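Long-range contacts in STM4351 (Salmonella enterica, PDB 2Y7I), which binds arginine with high specificity in the periplasm, as a member of the bacterial family 3 solute-binding proteins: residues S94-R100 / E155-V161; F49-S53 / K64-A68. All blocks are in the same frame, centred on the assembly; numbering follows the deposited sequence. Where two conformers were deposited one is given.

Contact 1: residues S94-R100 / E155-V161. With ARG (arginine), chain C.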
ATOM      1  N   SER A  94       3.506   2.522  18.069  0.70 24.07           N
ATOM      2  CA  SER A  94       3.752   2.760  19.490  0.70 23.44           C
ATOM      3  C   SER A  94       4.690   3.940  19.734  0.70 22.00           C
ATOM      4  O   SER A  94       5.549   4.255  18.901  0.70 22.17           O
ATOM      5  CB  SER A  94       4.294   1.496  20.166  0.70 24.22           C
ATOM      6  OG  SER A  94       3.302   0.490  20.195  0.70 25.15           O
ATOM      7  N   ALA A  95       4.500   4.593  20.874  1.00 20.71           N
ATOM      8  CA  ALA A  95       5.289   5.750  21.236  1.00 18.58           C
ATOM      9  C   ALA A  95       6.376   5.294  22.203  1.00 17.49           C
ATOM     10  O   ALA A  95       6.178   4.364  22.977  1.00 17.53           O
ATOM     11  CB  ALA A  95       4.425   6.807  21.860  1.00 18.22           C
ATOM     12  N   VAL A  96       7.523   5.957  22.139  1.00 16.04           N
ATOM     13  CA  VAL A  96       8.666   5.597  22.961  1.00 14.90           C
ATOM     14  C   VAL A  96       9.287   6.826  23.606  1.00 14.18           C
ATOM     15  O   VAL A  96       9.133   7.958  23.109  1.00 13.56           O
ATOM     16  CB  VAL A  96       9.748   4.805  22.153  1.00 15.52           C
ATOM     17  CG1 VAL A  96       9.205   3.449  21.651  1.00 15.37           C
ATOM     18  CG2 VAL A  96      10.308   5.620  20.998  1.00 15.46           C
ATOM     19  N   VAL A  97       9.992   6.600  24.711  1.00 13.51           N
ATOM     20  CA  VAL A  97      10.818   7.630  25.322  1.00 13.12           C
ATOM     21  C   VAL A  97      12.254   7.335  24.937  1.00 13.37           C
ATOM     22  O   VAL A  97      12.666   6.176  24.900  1.00 14.06           O
ATOM     23  CB  VAL A  97      10.721   7.643  26.864  1.00 13.62           C
ATOM     24  CG1 VAL A  97      11.496   8.838  27.442  1.00 12.36           C
ATOM     25  CG2 VAL A  97       9.260   7.697  27.301  1.00 13.57           C
ATOM     26  N   VAL A  98      13.002   8.381  24.606  1.00 12.99           N
ATOM     27  CA  VAL A  98      14.447   8.256  24.489  1.00 13.56           C
ATOM     28  C   VAL A  98      15.087   8.944  25.698  1.00 14.20           C
ATOM     29  O   VAL A  98      14.678  10.035  26.073  1.00 13.68           O
ATOM     30  CB  VAL A  98      14.984   8.790  23.142  1.00 13.64           C
ATOM     31  CG1 VAL A  98      14.528  10.266  22.868  1.00 13.56           C
ATOM     32  CG2 VAL A  98      16.502   8.601  23.046  1.00 14.31           C
ATOM     33  N   THR A  99      16.038   8.257  26.341  1.00 14.79           N
ATOM     34  CA  THR A  99      16.758   8.795  27.502  1.00 15.37           C
ATOM     35  C   THR A  99      18.235   8.510  27.299  1.00 16.23           C
ATOM     36  O   THR A  99      18.600   7.849  26.336  1.00 16.56           O
ATOM     37  CB  THR A  99      16.294   8.156  28.837  1.00 15.05           C
ATOM     38  OG1 THR A  99      16.830   6.828  28.966  1.00 16.69           O
ATOM     39  CG2 THR A  99      14.741   8.126  28.940  1.00 14.46           C
ATOM     40  N   ARG A 100      19.083   8.992  28.201  1.00 17.49           N
ATOM     41  CA  ARG A 100      20.463   8.519  28.232  1.00 19.40           C
ATOM     42  C   ARG A 100      20.426   6.992  28.390  1.00 19.57           C
ATOM     43  O   ARG A 100      19.606   6.475  29.138  1.00 19.19           O
ATOM     44  CB  ARG A 100      21.225   9.171  29.383  1.00 20.34           C
ATOM     45  CG  ARG A 100      21.733  10.579  29.070  1.00 23.57           C
ATOM     46  CD  ARG A 100      22.207  11.333  30.317  1.00 29.16           C
ATOM     47  NE  ARG A 100      22.504  10.447  31.449  1.00 34.63           N
ATOM     48  CZ  ARG A 100      21.674  10.209  32.471  1.00 36.08           C
ATOM     49  NH1 ARG A 100      20.470  10.789  32.525  1.00 35.80           N
ATOM     50  NH2 ARG A 100      22.049   9.379  33.440  1.00 35.48           N
ATOM     51  N   GLU A 155      15.065  14.781  31.005  1.00 17.92           N
ATOM     52  CA  GLU A 155      15.502  13.397  31.178  1.00 17.74           C
ATOM     53  C   GLU A 155      15.097  12.491  30.022  1.00 16.72           C
ATOM     54  O   GLU A 155      15.712  11.447  29.803  1.00 16.40           O
ATOM     55  CB  GLU A 155      15.021  12.823  32.513  1.00 18.11           C
ATOM     56  CG  GLU A 155      15.737  13.443  33.707  1.00 20.87           C
ATOM     57  CD  GLU A 155      17.247  13.277  33.616  1.00 24.07           C
ATOM     58  OE1 GLU A 155      17.737  12.171  33.915  1.00 26.40           O
ATOM     59  OE2 GLU A 155      17.945  14.249  33.246  1.00 26.82           O
ATOM     60  N   GLY A 156      14.066  12.891  29.285  1.00 16.02           N
ATOM     61  CA  GLY A 156      13.630  12.119  28.132  1.00 14.92           C
ATOM     62  C   GLY A 156      12.915  12.964  27.097  1.00 14.32           C
ATOM     63  O   GLY A 156      12.592  14.125  27.336  1.00 14.44           O
ATOM     64  N   VAL A 157      12.703  12.367  25.933  1.00 14.13           N
ATOM     65  CA  VAL A 157      11.887  12.951  24.868  1.00 13.68           C
ATOM     66  C   VAL A 157      10.978  11.821  24.405  1.00 13.34           C
ATOM     67  O   VAL A 157      11.439  10.705  24.211  1.00 13.73           O
ATOM     68  CB  VAL A 157      12.742  13.536  23.710  1.00 13.67           C
ATOM     69  CG1 VAL A 157      11.844  13.897  22.494  1.00 13.88           C
ATOM     70  CG2 VAL A 157      13.503  14.808  24.171  1.00 12.80           C
ATOM     71  N   PHE A 158       9.686  12.118  24.276  1.00 13.26           N
ATOM     72  CA  PHE A 158       8.637  11.113  24.047  1.00 13.42           C
ATOM     73  C   PHE A 158       7.999  11.388  22.686  1.00 13.34           C
ATOM     74  O   PHE A 158       7.521  12.499  22.444  1.00 12.64           O
ATOM     75  CB  PHE A 158       7.619  11.238  25.193  1.00 13.11           C
ATOM     76  CG  PHE A 158       6.472  10.267  25.149  1.00 12.74           C
ATOM     77  CD1 PHE A 158       6.680   8.892  25.049  1.00 15.66           C
ATOM     78  CD2 PHE A 158       5.170  10.740  25.300  1.00 14.57           C
ATOM     79  CE1 PHE A 158       5.596   7.994  25.047  1.00 15.56           C
ATOM     80  CE2 PHE A 158       4.073   9.859  25.310  1.00 15.90           C
ATOM     81  CZ  PHE A 158       4.289   8.484  25.178  1.00 14.54           C
ATOM     82  N   GLY A 159       8.038  10.392  21.794  1.00 13.55           N
ATOM     83  CA  GLY A 159       7.518  10.536  20.428  1.00 14.74           C
ATOM     84  C   GLY A 159       7.346   9.225  19.678  1.00 15.48           C
ATOM     85  O   GLY A 159       7.427   8.142  20.283  1.00 15.77           O
ATOM     86  N   ASP A 160       7.112   9.309  18.362  1.00 15.79           N
ATOM     87  CA  ASP A 160       6.919   8.097  17.546  1.00 16.59           C
ATOM     88  C   ASP A 160       8.221   7.322  17.417  1.00 16.47           C
ATOM     89  O   ASP A 160       9.293   7.912  17.291  1.00 16.07           O
ATOM     90  CB  ASP A 160       6.328   8.419  16.154  1.00 17.47           C
ATOM     91  CG  ASP A 160       4.841   8.775  16.219  1.00 18.53           C
ATOM     92  OD1 ASP A 160       4.003   7.862  16.312  1.00 23.26           O
ATOM     93  OD2 ASP A 160       4.500   9.966  16.185  1.00 19.46           O
ATOM     94  N   VAL A 161       8.117   5.995  17.456  1.00 16.39           N
ATOM     95  CA  VAL A 161       9.302   5.138  17.413  1.00 17.04           C
ATOM     96  C   VAL A 161      10.195   5.395  16.200  1.00 16.85           C
ATOM     97  O   VAL A 161      11.415   5.411  16.341  1.00 16.37           O
ATOM     98  CB  VAL A 161       8.978   3.612  17.634  1.00 18.03           C
ATOM     99  CG1 VAL A 161       8.070   3.051  16.535  1.00 18.80           C
ATOM    100  CG2 VAL A 161      10.258   2.805  17.788  1.00 19.17           C
TER
HETATM  101  N   ARG C1245       2.046  11.001  15.476  1.00 13.25           N
HETATM  102  CA  ARG C1245       1.964  12.045  16.545  1.00 13.72           C
HETATM  103  C   ARG C1245       0.591  12.706  16.515  1.00 13.54           C
HETATM  104  O   ARG C1245       0.328  13.617  17.297  1.00 12.77           O
HETATM  105  CB  ARG C1245       3.070  13.106  16.373  1.00 13.75           C
HETATM  106  CG  ARG C1245       3.099  13.765  14.982  1.00 14.85           C
HETATM  107  CD  ARG C1245       4.106  14.910  14.896  1.00 15.37           C
HETATM  108  NE  ARG C1245       4.334  15.272  13.495  1.00 12.96           N
HETATM  109  CZ  ARG C1245       5.134  16.251  13.076  1.00 12.44           C
HETATM  110  NH1 ARG C1245       5.810  17.010  13.941  1.00 12.54           N
HETATM  111  NH2 ARG C1245       5.256  16.472  11.784  1.00 13.45           N
HETATM  112  OXT ARG C1245      -0.273  12.355  15.689  1.00 13.15           O
HETATM  113  O   HOH W   1      18.198  10.733  30.243  1.00 21.34           O
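F158 lies across V97 at about a right angle, and its ring also meets A95. F158 CD1 is 3.6 Å from V97 CG2, and CE1 and CZ lie against A95 CB. The ring gets there because CG stands anti to the backbone N (chi1 -179°). H123 meets the same ring edge-to-face. The other face of the sheet carries V96, V98 and V157. V98 and V157 lie side by side and point the same way, with V98 CG1 3.8 Å from V157 CB. Helix 142-150 covers V157, helix 161-168 covers V96, and both touch V98. V96 turns both methyls to V161, the first residue of helix 161-168; V96 CG2 is 3.8 Å from V161 CA.

The backbones form an antiparallel pair in the mixed sheet of one lobe of the periplasmic binding protein fold. Strand 156-160 is the middle strand of the five, and 95-100 lies beside it. V96 pairs with G159, and V98 with V157, through two hydrogen bonds each. V96 N to G159 O is nearly straight, 170° at the hydrogen.

At the far end R100 and E155 form a long salt bridge. R100 NH1 approaches E155 OE1 at 3.4 Å, with OE1 at the guanidinium edge and the two planes 42° apart. Y104 also bonds OE1. A water joins R100 N to E155 O.

D160 CB points away from strand 95-100. D160 OD2 accepts a hydrogen bond from the amino N of the bound arginine at 2.8 Å, and is also hydrogen-bonded to Y16 and H123. Three partners thus hold OD2, and the carboxylate's negative charge probably complements the ligand's ammonium group.

Contact 2: residues F49-S53 / K64-A68. With ZN (zinc ion), chain E.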
ATOM      1  N   PHE A  49       4.223  22.954  -0.299  1.00 24.62           N
ATOM      2  CA  PHE A  49       4.277  22.728   1.152  1.00 23.56           C
ATOM      3  C   PHE A  49       4.547  23.996   1.948  1.00 23.86           C
ATOM      4  O   PHE A  49       5.372  24.826   1.556  1.00 24.52           O
ATOM      5  CB  PHE A  49       5.336  21.690   1.511  1.00 23.21           C
ATOM      6  CG  PHE A  49       5.024  20.315   1.012  1.00 24.12           C
ATOM      7  CD1 PHE A  49       4.176  19.481   1.724  1.00 24.91           C
ATOM      8  CD2 PHE A  49       5.573  19.857  -0.180  1.00 27.43           C
ATOM      9  CE1 PHE A  49       3.874  18.207   1.253  1.00 26.03           C
ATOM     10  CE2 PHE A  49       5.283  18.582  -0.651  1.00 28.96           C
ATOM     11  CZ  PHE A  49       4.432  17.759   0.071  1.00 26.90           C
ATOM     12  N   THR A  50       3.839  24.132   3.067  1.00 22.48           N
ATOM     13  CA  THR A  50       4.097  25.195   4.036  1.00 22.66           C
ATOM     14  C   THR A  50       4.494  24.517   5.343  1.00 21.00           C
ATOM     15  O   THR A  50       3.783  23.627   5.822  1.00 20.04           O
ATOM     16  CB  THR A  50       2.859  26.092   4.228  1.00 23.21           C
ATOM     17  OG1 THR A  50       2.486  26.641   2.963  1.00 24.91           O
ATOM     18  CG2 THR A  50       3.138  27.244   5.213  1.00 24.96           C
ATOM     19  N   ASN A  51       5.638  24.925   5.887  1.00 20.49           N
ATOM     20  CA  ASN A  51       6.210  24.356   7.098  1.00 19.19           C
ATOM     21  C   ASN A  51       5.967  25.288   8.294  1.00 19.60           C
ATOM     22  O   ASN A  51       6.416  26.433   8.300  1.00 20.09           O
ATOM     23  CB  ASN A  51       7.712  24.110   6.865  1.00 19.71           C
ATOM     24  CG  ASN A  51       8.465  23.692   8.120  1.00 19.43           C
ATOM     25  OD1 ASN A  51       9.652  23.990   8.255  1.00 22.67           O
ATOM     26  ND2 ASN A  51       7.801  23.000   9.028  1.00 18.13           N
ATOM     27  N   GLN A  52       5.219  24.803   9.282  1.00 18.49           N
ATOM     28  CA  GLN A  52       4.877  25.596  10.479  1.00 18.94           C
ATOM     29  C   GLN A  52       4.676  24.632  11.654  1.00 17.56           C
ATOM     30  O   GLN A  52       4.696  23.413  11.456  1.00 16.62           O
ATOM     31  CB  GLN A  52       3.644  26.475  10.233  1.00 20.38           C
ATOM     32  CG  GLN A  52       2.351  25.712   9.933  1.00 20.47           C
ATOM     33  CD  GLN A  52       1.188  26.634   9.566  1.00 24.20           C
ATOM     34  OE1 GLN A  52       1.229  27.342   8.557  1.00 26.02           O
ATOM     35  NE2 GLN A  52       0.138  26.620  10.386  1.00 23.46           N
ATOM     36  N   SER A  53       4.497  25.156  12.863  1.00 16.96           N
ATOM     37  CA  SER A  53       4.420  24.295  14.054  1.00 16.04           C
ATOM     38  C   SER A  53       3.275  23.280  13.949  1.00 14.85           C
ATOM     39  O   SER A  53       2.207  23.589  13.405  1.00 14.92           O
ATOM     40  CB  SER A  53       4.312  25.137  15.337  1.00 16.22           C
ATOM     41  OG  SER A  53       3.143  25.952  15.347  1.00 17.99           O
ATOM     42  N   LYS A  64      -8.474  27.958   6.246  1.00 31.56           N
ATOM     43  CA  LYS A  64      -8.280  27.915   4.780  1.00 31.46           C
ATOM     44  C   LYS A  64      -6.906  28.350   4.273  1.00 30.96           C
ATOM     45  O   LYS A  64      -6.770  28.737   3.111  1.00 31.23           O
ATOM     46  CB  LYS A  64      -9.367  28.709   4.038  1.00 33.18           C
ATOM     47  CG  LYS A  64     -10.745  28.121   4.151  1.00 34.49           C
ATOM     48  CD  LYS A  64     -11.671  28.675   3.086  1.00 37.77           C
ATOM     49  CE  LYS A  64     -13.068  28.110   3.261  1.00 39.92           C
ATOM     50  NZ  LYS A  64     -13.569  28.354   4.644  1.00 41.29           N
ATOM     51  N   LYS A  65      -5.896  28.291   5.137  1.00 29.64           N
ATOM     52  CA  LYS A  65      -4.536  28.669   4.757  1.00 29.63           C
ATOM     53  C   LYS A  65      -3.924  27.670   3.761  1.00 28.33           C
ATOM     54  O   LYS A  65      -3.054  28.028   2.967  1.00 29.24           O
ATOM     55  CB  LYS A  65      -3.658  28.813   6.004  1.00 29.26           C
ATOM     56  CG  LYS A  65      -2.255  29.305   5.727  1.00 30.97           C
ATOM     57  CD  LYS A  65      -1.395  29.290   6.981  1.00 30.66           C
ATOM     58  CE  LYS A  65      -0.069  29.975   6.722  1.00 31.24           C
ATOM     59  NZ  LYS A  65       0.775  29.914   7.932  1.00 32.06           N
ATOM     60  N   PHE A  66      -4.372  26.421   3.821  1.00 26.37           N
ATOM     61  CA  PHE A  66      -4.003  25.419   2.829  1.00 25.20           C
ATOM     62  C   PHE A  66      -5.137  24.424   2.594  1.00 24.03           C
ATOM     63  O   PHE A  66      -6.143  24.443   3.299  1.00 24.05           O
ATOM     64  CB  PHE A  66      -2.666  24.716   3.153  1.00 24.59           C
ATOM     65  CG  PHE A  66      -2.259  24.754   4.607  1.00 24.35           C
ATOM     66  CD1 PHE A  66      -2.904  23.959   5.553  1.00 25.43           C
ATOM     67  CD2 PHE A  66      -1.198  25.554   5.017  1.00 24.91           C
ATOM     68  CE1 PHE A  66      -2.510  23.979   6.892  1.00 24.14           C
ATOM     69  CE2 PHE A  66      -0.795  25.584   6.357  1.00 24.57           C
ATOM     70  CZ  PHE A  66      -1.453  24.798   7.292  1.00 24.62           C
ATOM     71  N   ASP A  67      -4.972  23.575   1.587  1.00 22.56           N
ATOM     72  CA  ASP A  67      -6.009  22.633   1.186  1.00 21.77           C
ATOM     73  C   ASP A  67      -6.005  21.365   2.022  1.00 20.37           C
ATOM     74  O   ASP A  67      -7.050  20.761   2.239  1.00 19.79           O
ATOM     75  CB  ASP A  67      -5.819  22.258  -0.280  1.00 22.57           C
ATOM     76  CG  ASP A  67      -5.841  23.455  -1.178  1.00 23.47           C
ATOM     77  OD1 ASP A  67      -6.862  24.177  -1.165  1.00 26.04           O
ATOM     78  OD2 ASP A  67      -4.825  23.693  -1.868  1.00 24.73           O
ATOM     79  N   ALA A  68      -4.824  20.963   2.479  1.00 18.74           N
ATOM     80  CA  ALA A  68      -4.663  19.679   3.142  1.00 17.67           C
ATOM     81  C   ALA A  68      -3.472  19.709   4.089  1.00 17.13           C
ATOM     82  O   ALA A  68      -2.607  20.577   3.989  1.00 17.22           O
ATOM     83  CB  ALA A  68      -4.505  18.557   2.109  1.00 17.33           C
TER
HETATM   84 ZN    ZN E1247      -4.730  25.666  -2.452  1.00 35.83          ZN
HETATM   85  O   HOH W   2      -4.831  26.845  -0.651  1.00 38.63           O
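Q52 and K65 meet inside a beta-alpha-beta crossover. Strand 46-51 runs parallel to strand 68-69 in a three-stranded sheet, with strand 7-12 between them. Helix 57-62 makes the connection, ends in a Schellman motif at K64, and leads through the loop to strand 68-69.

The polar contact is one hydrogen bond. The two side chains come from opposite directions, and K65 NZ donates to Q52 OE1 at 2.7 Å. The donor is tilted 31° from the carbonyl plane. K65 has CG anti to its own N (chi1 -176°) and stays extended, which carries NZ to the Q52 amide. Q52 NE2 is bonded to S56 and S60. Both ends of the amide are thus held, which fixes its rotation.

The remaining packing centres on the F66 ring. The Q52 amide meets the ring edge, with Q52 OE1 3.5 Å from F66 CE2 and the two planes 68° apart. T50 CB is 4.2 Å from F66 CD2. K65 CB lies over one face of the ring, offset toward the rim. L57 and S60 of helix 57-62 also touch it, as does H9.

Metal binding follows directly in the chain. D67 OD2 binds a zinc ion at 2.1 Å, together with H9 ND1 and a water 2.2 Å from the zinc.

The two contacts sit on opposite sides of the chain's centre, about 27 Å apart between centres. Their nearest atoms are about 14 Å apart, so they do not touch. They follow in series along the chain, contact 2 closing before contact 1 opens. Contact 1 is a strand pair in one lobe; contact 2 packs a loop beside the sheet of the other. The bound arginine lies between the lobes. Contact 1 reaches the ligand directly through D160. Contact 2 stays further off, with the Q52 side chain about 10 Å from the arginine. S13 ties contact 2 to the ligand: its carbonyl bonds the arginine, and its hydroxyl makes a weak bond to Q52 O.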